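Local coordinates for protein mediator of RNA polymerase II transcription subunit 6 (Schizosaccharomyces pombe, PDB 4H61) that serves as a subunit of Mediator, the coactivator complex that conveys signals from gene-specific regulatory proteins to the basal RNA polymerase II transcription machinery, at residues Y31-F37 against E108-M112; F82-K88 against P99-V105. All blocks are in the same frame, centred on the assembly; numbering follows the deposited sequence.

Contact 1 of 2, residues Y31-F37 against E108-M112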
ATOM      1  N   TYR A  31       1.871  -6.023  -9.162  1.00113.50           N
ATOM      2  CA  TYR A  31       3.125  -6.739  -8.982  1.00115.63           C
ATOM      3  C   TYR A  31       3.243  -7.178  -7.533  1.00114.52           C
ATOM      4  O   TYR A  31       3.495  -8.353  -7.234  1.00116.62           O
ATOM      5  CB  TYR A  31       4.286  -5.805  -9.328  1.00115.98           C
ATOM      6  CG  TYR A  31       5.663  -6.433  -9.322  1.00115.78           C
ATOM      7  CD1 TYR A  31       5.905  -7.650  -9.948  1.00112.75           C
ATOM      8  CD2 TYR A  31       6.735  -5.780  -8.720  1.00119.54           C
ATOM      9  CE1 TYR A  31       7.178  -8.210  -9.958  1.00118.20           C
ATOM     10  CE2 TYR A  31       8.009  -6.328  -8.727  1.00121.66           C
ATOM     11  CZ  TYR A  31       8.226  -7.543  -9.345  1.00121.54           C
ATOM     12  OH  TYR A  31       9.497  -8.085  -9.344  1.00121.92           O
ATOM     13  N   PHE A  32       3.046  -6.215  -6.642  1.00106.74           N
ATOM     14  CA  PHE A  32       3.132  -6.446  -5.213  1.00103.65           C
ATOM     15  C   PHE A  32       2.184  -7.563  -4.796  1.00103.79           C
ATOM     16  O   PHE A  32       2.492  -8.334  -3.894  1.00104.60           O
ATOM     17  CB  PHE A  32       2.811  -5.148  -4.460  1.00104.87           C
ATOM     18  CG  PHE A  32       2.981  -5.249  -2.974  1.00100.27           C
ATOM     19  CD1 PHE A  32       4.230  -5.085  -2.395  1.00 92.29           C
ATOM     20  CD2 PHE A  32       1.884  -5.504  -2.153  1.00 98.84           C
ATOM     21  CE1 PHE A  32       4.388  -5.182  -1.026  1.00 98.54           C
ATOM     22  CE2 PHE A  32       2.025  -5.606  -0.777  1.00 95.63           C
ATOM     23  CZ  PHE A  32       3.278  -5.451  -0.207  1.00 98.28           C
ATOM     24  N   SER A  33       1.043  -7.663  -5.479  1.00108.96           N
ATOM     25  CA  SER A  33       0.026  -8.674  -5.162  1.00111.45           C
ATOM     26  C   SER A  33       0.462 -10.122  -5.372  1.00110.97           C
ATOM     27  O   SER A  33      -0.097 -11.032  -4.763  1.00116.85           O
ATOM     28  CB  SER A  33      -1.246  -8.415  -5.958  1.00112.50           C
ATOM     29  OG  SER A  33      -1.800  -7.172  -5.579  1.00131.18           O
ATOM     30  N   GLN A  34       1.440 -10.342  -6.240  1.00106.25           N
ATOM     31  CA  GLN A  34       1.899 -11.695  -6.509  1.00107.51           C
ATOM     32  C   GLN A  34       3.001 -12.101  -5.521  1.00109.11           C
ATOM     33  O   GLN A  34       3.541 -13.209  -5.588  1.00109.65           O
ATOM     34  CB  GLN A  34       2.386 -11.808  -7.956  1.00108.46           C
ATOM     35  CG  GLN A  34       1.323 -11.454  -8.999  1.00117.51           C
ATOM     36  CD  GLN A  34       0.179 -12.469  -9.075  1.00125.14           C
ATOM     37  OE1 GLN A  34       0.398 -13.680  -9.164  1.00123.84           O
ATOM     38  NE2 GLN A  34      -1.050 -11.972  -9.042  1.00131.20           N
ATOM     39  N   SER A  35       3.313 -11.202  -4.592  1.00103.26           N
ATOM     40  CA  SER A  35       4.427 -11.408  -3.672  1.00103.05           C
ATOM     41  C   SER A  35       3.917 -11.878  -2.312  1.00102.12           C
ATOM     42  O   SER A  35       2.748 -11.662  -1.975  1.00102.80           O
ATOM     43  CB  SER A  35       5.211 -10.108  -3.503  1.00108.53           C
ATOM     44  OG  SER A  35       4.596  -9.274  -2.532  1.00115.88           O
ATOM     45  N   PRO A  36       4.788 -12.528  -1.522  1.00 98.53           N
ATOM     46  CA  PRO A  36       4.412 -13.003  -0.182  1.00 93.67           C
ATOM     47  C   PRO A  36       4.226 -11.891   0.849  1.00101.15           C
ATOM     48  O   PRO A  36       3.971 -12.182   2.022  1.00105.50           O
ATOM     49  CB  PRO A  36       5.585 -13.900   0.224  1.00 91.41           C
ATOM     50  CG  PRO A  36       6.730 -13.486  -0.648  1.00 97.68           C
ATOM     51  CD  PRO A  36       6.112 -13.023  -1.941  1.00101.03           C
ATOM     52  N   PHE A  37       4.361 -10.638   0.432  1.00105.37           N
ATOM     53  CA  PHE A  37       4.122  -9.517   1.340  1.00101.74           C
ATOM     54  C   PHE A  37       2.654  -9.114   1.267  1.00 94.44           C
ATOM     55  O   PHE A  37       2.099  -8.493   2.184  1.00 97.41           O
ATOM     56  CB  PHE A  37       5.045  -8.344   0.996  1.00 96.38           C
ATOM     57  CG  PHE A  37       6.510  -8.693   1.074  1.00 98.29           C
ATOM     58  CD1 PHE A  37       7.104  -8.977   2.302  1.00 94.73           C
ATOM     59  CD2 PHE A  37       7.292  -8.748  -0.076  1.00100.07           C
ATOM     60  CE1 PHE A  37       8.442  -9.306   2.385  1.00 93.97           C
ATOM     61  CE2 PHE A  37       8.650  -9.071  -0.006  1.00 94.81           C
ATOM     62  CZ  PHE A  37       9.225  -9.356   1.224  1.00 96.66           C
ATOM     63  N   GLU A 108      12.644  -3.751  -9.281  1.00130.71           N
ATOM     64  CA  GLU A 108      11.811  -4.956  -9.357  1.00132.40           C
ATOM     65  C   GLU A 108      11.995  -5.902  -8.159  1.00127.87           C
ATOM     66  O   GLU A 108      11.385  -6.974  -8.096  1.00121.11           O
ATOM     67  CB  GLU A 108      12.004  -5.677 -10.695  1.00136.79           C
ATOM     68  CG  GLU A 108      11.667  -4.801 -11.888  1.00144.55           C
ATOM     69  CD  GLU A 108      12.533  -5.081 -13.095  1.00156.54           C
ATOM     70  OE1 GLU A 108      12.650  -6.263 -13.486  1.00160.64           O
ATOM     71  OE2 GLU A 108      13.101  -4.114 -13.652  1.00162.28           O
ATOM     72  N   ASN A 109      12.831  -5.484  -7.212  1.00123.19           N
ATOM     73  CA  ASN A 109      13.012  -6.205  -5.966  1.00121.99           C
ATOM     74  C   ASN A 109      12.097  -5.651  -4.893  1.00123.67           C
ATOM     75  O   ASN A 109      12.116  -4.452  -4.605  1.00126.65           O
ATOM     76  CB  ASN A 109      14.453  -6.086  -5.489  1.00130.78           C
ATOM     77  CG  ASN A 109      15.275  -7.291  -5.832  1.00141.36           C
ATOM     78  OD1 ASN A 109      15.519  -7.578  -7.006  1.00146.59           O
ATOM     79  ND2 ASN A 109      15.719  -8.012  -4.808  1.00143.91           N
ATOM     80  N   ILE A 110      11.292  -6.523  -4.303  1.00115.47           N
ATOM     81  CA  ILE A 110      10.447  -6.119  -3.200  1.00107.91           C
ATOM     82  C   ILE A 110      10.996  -6.661  -1.880  1.00109.39           C
ATOM     83  O   ILE A 110      11.380  -7.828  -1.789  1.00108.75           O
ATOM     84  CB  ILE A 110       9.000  -6.592  -3.398  1.00106.04           C
ATOM     85  CG1 ILE A 110       8.529  -6.271  -4.816  1.00111.92           C
ATOM     86  CG2 ILE A 110       8.082  -5.957  -2.357  1.00 95.47           C
ATOM     87  CD1 ILE A 110       7.052  -6.543  -5.052  1.00110.06           C
ATOM     88  N   TYR A 111      11.039  -5.798  -0.870  1.00106.08           N
ATOM     89  CA  TYR A 111      11.443  -6.184   0.473  1.00104.44           C
ATOM     90  C   TYR A 111      10.920  -5.155   1.478  1.00110.62           C
ATOM     91  O   TYR A 111      10.634  -4.013   1.106  1.00112.43           O
ATOM     92  CB  TYR A 111      12.969  -6.314   0.564  1.00105.93           C
ATOM     93  CG  TYR A 111      13.739  -5.118   0.038  1.00109.26           C
ATOM     94  CD1 TYR A 111      14.012  -4.023   0.858  1.00105.58           C
ATOM     95  CD2 TYR A 111      14.203  -5.084  -1.275  1.00112.56           C
ATOM     96  CE1 TYR A 111      14.721  -2.919   0.381  1.00106.34           C
ATOM     97  CE2 TYR A 111      14.912  -3.987  -1.761  1.00118.74           C
ATOM     98  CZ  TYR A 111      15.168  -2.907  -0.926  1.00118.03           C
ATOM     99  OH  TYR A 111      15.868  -1.814  -1.401  1.00127.04           O
ATOM    100  N   MET A 112      10.768  -5.567   2.737  1.00110.02           N
ATOM    101  CA  MET A 112      10.364  -4.649   3.809  1.00 97.80           C
ATOM    102  C   MET A 112      11.463  -3.625   4.047  1.00107.67           C
ATOM    103  O   MET A 112      12.652  -3.947   4.013  1.00115.94           O
ATOM    104  CB  MET A 112      10.087  -5.403   5.115  1.00 86.07           C
ATOM    105  CG  MET A 112       9.031  -6.504   5.007  1.00 94.12           C
ATOM    106  SD  MET A 112       8.758  -7.468   6.523  1.00110.67           S
ATOM    107  CE  MET A 112       8.393  -6.147   7.677  1.00107.37           C
TER
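The Y31 ring meets E108 O at its edge and in its plane, while the F37 ring meets I110 O and Y111 CA obliquely. The Y31 hydroxyl OH donates to E108 O at 2.5 Å. The bond lies in the carbonyl plane, on a lone pair, with a C=O...donor angle of 137°. M13 N is a second hydrogen-bond partner of this hydroxyl. The ring gets there because CG stands anti to the backbone N (chi1 -174°), which sends the ring out from the helix toward the strand.

I110 fills the middle of the contact. I110 CD1 lies 3.8 Å from Y31 CD2. The other branch, I110 CG2, reaches two rings: F32 CD1 at 3.9 Å and F37 CD2 at 3.7 Å. Farther along the strand, M112 CG touches F37 CE1 at 3.9 Å. S35 OG sits over one face of F32, toward the rim. S35 OG donates a hydrogen bond to F32 O at 2.7 Å and accepts one from F37 N, which makes an ST turn. A phenylalanine in place of Y31 would probably leave E108 O and M13 N without their hydroxyl partner and the ring less firmly placed. The arrangement is that of helix 28-33 and the turn after it, packed on strand 109-112, an outer strand of the chain's antiparallel sheet.

Contact 2 of 2, residues F82-K88 against P99-V105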
ATOM      1  N   PHE A  82      12.633   3.356 -11.319  1.00153.41           N
ATOM      2  CA  PHE A  82      13.446   2.535 -10.423  1.00153.28           C
ATOM      3  C   PHE A  82      12.764   2.148  -9.106  1.00135.29           C
ATOM      4  O   PHE A  82      12.815   0.984  -8.708  1.00137.19           O
ATOM      5  CB  PHE A  82      14.809   3.186 -10.156  1.00168.26           C
ATOM      6  CG  PHE A  82      15.796   3.007 -11.279  1.00188.64           C
ATOM      7  CD1 PHE A  82      15.465   2.260 -12.402  1.00193.69           C
ATOM      8  CD2 PHE A  82      17.059   3.578 -11.210  1.00195.71           C
ATOM      9  CE1 PHE A  82      16.371   2.093 -13.437  1.00195.71           C
ATOM     10  CE2 PHE A  82      17.971   3.412 -12.243  1.00197.78           C
ATOM     11  CZ  PHE A  82      17.625   2.667 -13.357  1.00198.03           C
ATOM     12  N   LEU A  83      12.134   3.097  -8.420  1.00118.99           N
ATOM     13  CA  LEU A  83      11.488   2.728  -7.172  1.00130.40           C
ATOM     14  C   LEU A  83      10.067   3.223  -6.954  1.00135.78           C
ATOM     15  O   LEU A  83       9.646   4.246  -7.492  1.00137.68           O
ATOM     16  CB  LEU A  83      12.372   3.013  -5.942  1.00138.84           C
ATOM     17  CG  LEU A  83      12.699   4.390  -5.356  1.00148.39           C
ATOM     18  CD1 LEU A  83      11.483   5.174  -4.922  1.00153.81           C
ATOM     19  CD2 LEU A  83      13.593   4.183  -4.155  1.00152.05           C
ATOM     20  N   TRP A  84       9.342   2.456  -6.145  1.00131.29           N
ATOM     21  CA  TRP A  84       8.071   2.874  -5.589  1.00123.88           C
ATOM     22  C   TRP A  84       8.081   2.381  -4.158  1.00126.08           C
ATOM     23  O   TRP A  84       8.703   1.359  -3.859  1.00127.79           O
ATOM     24  CB  TRP A  84       6.911   2.243  -6.346  1.00119.11           C
ATOM     25  CG  TRP A  84       6.751   2.755  -7.729  1.00129.35           C
ATOM     26  CD1 TRP A  84       5.924   3.762  -8.142  1.00133.30           C
ATOM     27  CD2 TRP A  84       7.436   2.293  -8.898  1.00133.44           C
ATOM     28  NE1 TRP A  84       6.051   3.951  -9.498  1.00137.20           N
ATOM     29  CE2 TRP A  84       6.974   3.063  -9.985  1.00137.64           C
ATOM     30  CE3 TRP A  84       8.397   1.303  -9.130  1.00129.00           C
ATOM     31  CZ2 TRP A  84       7.438   2.873 -11.283  1.00142.26           C
ATOM     32  CZ3 TRP A  84       8.855   1.115 -10.417  1.00132.26           C
ATOM     33  CH2 TRP A  84       8.376   1.896 -11.479  1.00140.69           C
ATOM     34  N   VAL A  85       7.414   3.111  -3.271  1.00122.19           N
ATOM     35  CA  VAL A  85       7.331   2.711  -1.874  1.00116.79           C
ATOM     36  C   VAL A  85       5.885   2.478  -1.476  1.00120.04           C
ATOM     37  O   VAL A  85       5.018   3.331  -1.703  1.00125.27           O
ATOM     38  CB  VAL A  85       7.955   3.758  -0.946  1.00114.62           C
ATOM     39  CG1 VAL A  85       7.751   3.360   0.518  1.00114.45           C
ATOM     40  CG2 VAL A  85       9.429   3.927  -1.263  1.00107.34           C
ATOM     41  N   ILE A  86       5.636   1.317  -0.875  1.00113.21           N
ATOM     42  CA  ILE A  86       4.284   0.877  -0.556  1.00107.60           C
ATOM     43  C   ILE A  86       4.111   0.765   0.942  1.00107.19           C
ATOM     44  O   ILE A  86       5.025   0.331   1.639  1.00114.93           O
ATOM     45  CB  ILE A  86       3.998  -0.488  -1.203  1.00105.18           C
ATOM     46  CG1 ILE A  86       4.069  -0.367  -2.727  1.00107.09           C
ATOM     47  CG2 ILE A  86       2.649  -1.028  -0.771  1.00100.50           C
ATOM     48  CD1 ILE A  86       3.956  -1.677  -3.438  1.00105.74           C
ATOM     49  N   GLN A  87       2.945   1.165   1.439  1.00106.05           N
ATOM     50  CA  GLN A  87       2.662   1.103   2.864  1.00105.36           C
ATOM     51  C   GLN A  87       1.457   0.227   3.170  1.00108.50           C
ATOM     52  O   GLN A  87       0.384   0.399   2.580  1.00108.60           O
ATOM     53  CB  GLN A  87       2.413   2.506   3.400  1.00110.43           C
ATOM     54  CG  GLN A  87       1.717   2.546   4.739  1.00112.23           C
ATOM     55  CD  GLN A  87       1.631   3.953   5.289  1.00119.05           C
ATOM     56  OE1 GLN A  87       2.641   4.653   5.376  1.00123.28           O
ATOM     57  NE2 GLN A  87       0.421   4.384   5.655  1.00114.32           N
ATOM     58  N   LYS A  88       1.646  -0.722   4.082  1.00106.89           N
ATOM     59  CA  LYS A  88       0.545  -1.502   4.635  1.00104.70           C
ATOM     60  C   LYS A  88      -0.010  -0.702   5.797  1.00102.99           C
ATOM     61  O   LYS A  88       0.748  -0.238   6.649  1.00104.10           O
ATOM     62  CB  LYS A  88       1.038  -2.880   5.100  1.00105.21           C
ATOM     63  CG  LYS A  88       0.052  -3.710   5.939  1.00101.25           C
ATOM     64  CD  LYS A  88       0.217  -5.195   5.598  1.00105.30           C
ATOM     65  CE  LYS A  88       0.202  -6.133   6.799  1.00102.57           C
ATOM     66  NZ  LYS A  88       1.561  -6.368   7.369  1.00106.46           N
ATOM     67  N   PRO A  99      -0.310   3.043  10.261  1.00113.24           N
ATOM     68  CA  PRO A  99       0.752   2.452   9.442  1.00111.21           C
ATOM     69  C   PRO A  99       1.294   1.207  10.122  1.00113.20           C
ATOM     70  O   PRO A  99       1.626   1.264  11.307  1.00116.39           O
ATOM     71  CB  PRO A  99       1.824   3.545   9.408  1.00111.38           C
ATOM     72  CG  PRO A  99       1.093   4.813   9.771  1.00117.98           C
ATOM     73  CD  PRO A  99       0.040   4.386  10.747  1.00114.65           C
ATOM     74  N   LEU A 100       1.367   0.103   9.383  1.00110.62           N
ATOM     75  CA  LEU A 100       1.788  -1.177   9.943  1.00106.09           C
ATOM     76  C   LEU A 100       3.207  -1.520   9.526  1.00107.15           C
ATOM     77  O   LEU A 100       4.063  -1.769  10.376  1.00111.24           O
ATOM     78  CB  LEU A 100       0.822  -2.287   9.527  1.00100.01           C
ATOM     79  CG  LEU A 100      -0.564  -2.103  10.141  1.00104.74           C
ATOM     80  CD1 LEU A 100      -1.535  -3.235   9.743  1.00 98.70           C
ATOM     81  CD2 LEU A 100      -0.413  -1.976  11.651  1.00100.73           C
ATOM     82  N   THR A 101       3.446  -1.561   8.216  1.00 99.59           N
ATOM     83  CA  THR A 101       4.789  -1.772   7.686  1.00 98.31           C
ATOM     84  C   THR A 101       4.971  -1.076   6.327  1.00 99.86           C
ATOM     85  O   THR A 101       3.990  -0.737   5.656  1.00100.01           O
ATOM     86  CB  THR A 101       5.171  -3.288   7.616  1.00102.01           C
ATOM     87  OG1 THR A 101       5.711  -3.609   6.323  1.00106.01           O
ATOM     88  CG2 THR A 101       3.981  -4.180   7.893  1.00 92.31           C
ATOM     89  N   VAL A 102       6.218  -0.827   5.929  1.00 96.18           N
ATOM     90  CA  VAL A 102       6.454  -0.278   4.594  1.00 97.99           C
ATOM     91  C   VAL A 102       7.464  -1.097   3.789  1.00 99.64           C
ATOM     92  O   VAL A 102       8.382  -1.697   4.347  1.00106.34           O
ATOM     93  CB  VAL A 102       6.784   1.254   4.593  1.00109.36           C
ATOM     94  CG1 VAL A 102       6.743   1.835   5.999  1.00113.81           C
ATOM     95  CG2 VAL A 102       8.107   1.544   3.917  1.00101.92           C
ATOM     96  N   TYR A 103       7.265  -1.142   2.476  1.00100.19           N
ATOM     97  CA  TYR A 103       8.051  -2.012   1.613  1.00110.49           C
ATOM     98  C   TYR A 103       8.674  -1.195   0.499  1.00115.28           C
ATOM     99  O   TYR A 103       8.111  -0.188   0.070  1.00118.12           O
ATOM    100  CB  TYR A 103       7.164  -3.102   0.988  1.00110.14           C
ATOM    101  CG  TYR A 103       6.186  -3.746   1.951  1.00107.74           C
ATOM    102  CD1 TYR A 103       5.041  -3.071   2.362  1.00 98.38           C
ATOM    103  CD2 TYR A 103       6.400  -5.040   2.436  1.00102.71           C
ATOM    104  CE1 TYR A 103       4.150  -3.646   3.236  1.00100.52           C
ATOM    105  CE2 TYR A 103       5.506  -5.626   3.313  1.00100.58           C
ATOM    106  CZ  TYR A 103       4.379  -4.920   3.706  1.00105.05           C
ATOM    107  OH  TYR A 103       3.472  -5.472   4.576  1.00110.61           O
ATOM    108  N   PHE A 104       9.831  -1.639   0.023  1.00114.24           N
ATOM    109  CA  PHE A 104      10.458  -1.025  -1.138  1.00112.76           C
ATOM    110  C   PHE A 104      10.301  -1.901  -2.370  1.00115.99           C
ATOM    111  O   PHE A 104      10.415  -3.122  -2.298  1.00120.11           O
ATOM    112  CB  PHE A 104      11.937  -0.758  -0.875  1.00107.95           C
ATOM    113  CG  PHE A 104      12.178   0.311   0.150  1.00117.44           C
ATOM    114  CD1 PHE A 104      11.185   1.230   0.456  1.00116.72           C
ATOM    115  CD2 PHE A 104      13.396   0.403   0.807  1.00122.25           C
ATOM    116  CE1 PHE A 104      11.399   2.217   1.397  1.00114.98           C
ATOM    117  CE2 PHE A 104      13.622   1.391   1.750  1.00116.80           C
ATOM    118  CZ  PHE A 104      12.622   2.294   2.046  1.00117.51           C
ATOM    119  N   VAL A 105      10.008  -1.266  -3.495  1.00115.04           N
ATOM    120  CA  VAL A 105      10.053  -1.938  -4.779  1.00113.07           C
ATOM    121  C   VAL A 105      11.179  -1.274  -5.553  1.00120.79           C
ATOM    122  O   VAL A 105      10.967  -0.314  -6.298  1.00121.77           O
ATOM    123  CB  VAL A 105       8.717  -1.829  -5.543  1.00106.45           C
ATOM    124  CG1 VAL A 105       8.735  -2.724  -6.769  1.00107.25           C
ATOM    125  CG2 VAL A 105       7.559  -2.215  -4.640  1.00104.57           C
TER
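K88 O accepts from two successive backbone nitrogens of the facing strand. L100 N hydrogen-bonds to K88 O at 2.8 Å, with the donor tilted 23° from the carbonyl plane. T101 N to K88 O is a weak bond at 3.4 Å. L100 and T101 thus both face K88, which makes a classic beta bulge. K88 N returns a bond to T101 O. Beyond the bulge the register is regular: I86 pairs with Y103 and W84 with V105 as hydrogen-bonded pairs, while V85–F104 and Q87–V102 are non-hydrogen-bonded pairs.

On the face that carries W84, I86 and Y103, the K88 chain lies across the tyrosine. Its CG is anti to the backbone N (chi1 169°), and the bent chain brings K88 CD to 3.4 Å from Y103 OH. T101 OG1 sits over one face of the Y103 ring, toward the rim, and K88 N lies in plane at the ring edge. Nearer the other end, I86 CD1 touches V105 CG2 at 3.8 Å. Helix 28-33 packs on this face.

On the other face V85 runs alongside F104. V85 CG2 touches F104 CD1 at 3.6 Å, and V85 CG1 lies in the ring plane at its edge. V85 CG1 also meets V102 CG2 at 3.9 Å. Q87 lies beside P99, and Q87 NE2 hydrogen-bonds to Q89 OE1. Helix 115-135 packs against Q87, P99 and V102. The whole is an antiparallel beta hairpin, strands 83-91 and 97-106, at the centre of a sheet with helices on both faces.

How the contacts relate
The two contacts have centres 9 Å apart and share one antiparallel sheet. Strand 97-106 of contact 2 is followed in chain and sheet by strand 109-112 of contact 1. The probable hydrogen bond from F104 N to Y111 O, 2.7 Å, joins them directly. The rings of contact 1 also reach over the hairpin. F32 CD1 lies 3.6 Å from I86 CD1, and the F32 ring meets Y103 edge-to-face. F37 CB lies 3.6 Å from Y103 CE2, and Y31 touches V105. Contact 2 pairs the two inner strands, and contact 1 sets helix 28-33 and the turn after it against one face of them and against strand 109-112.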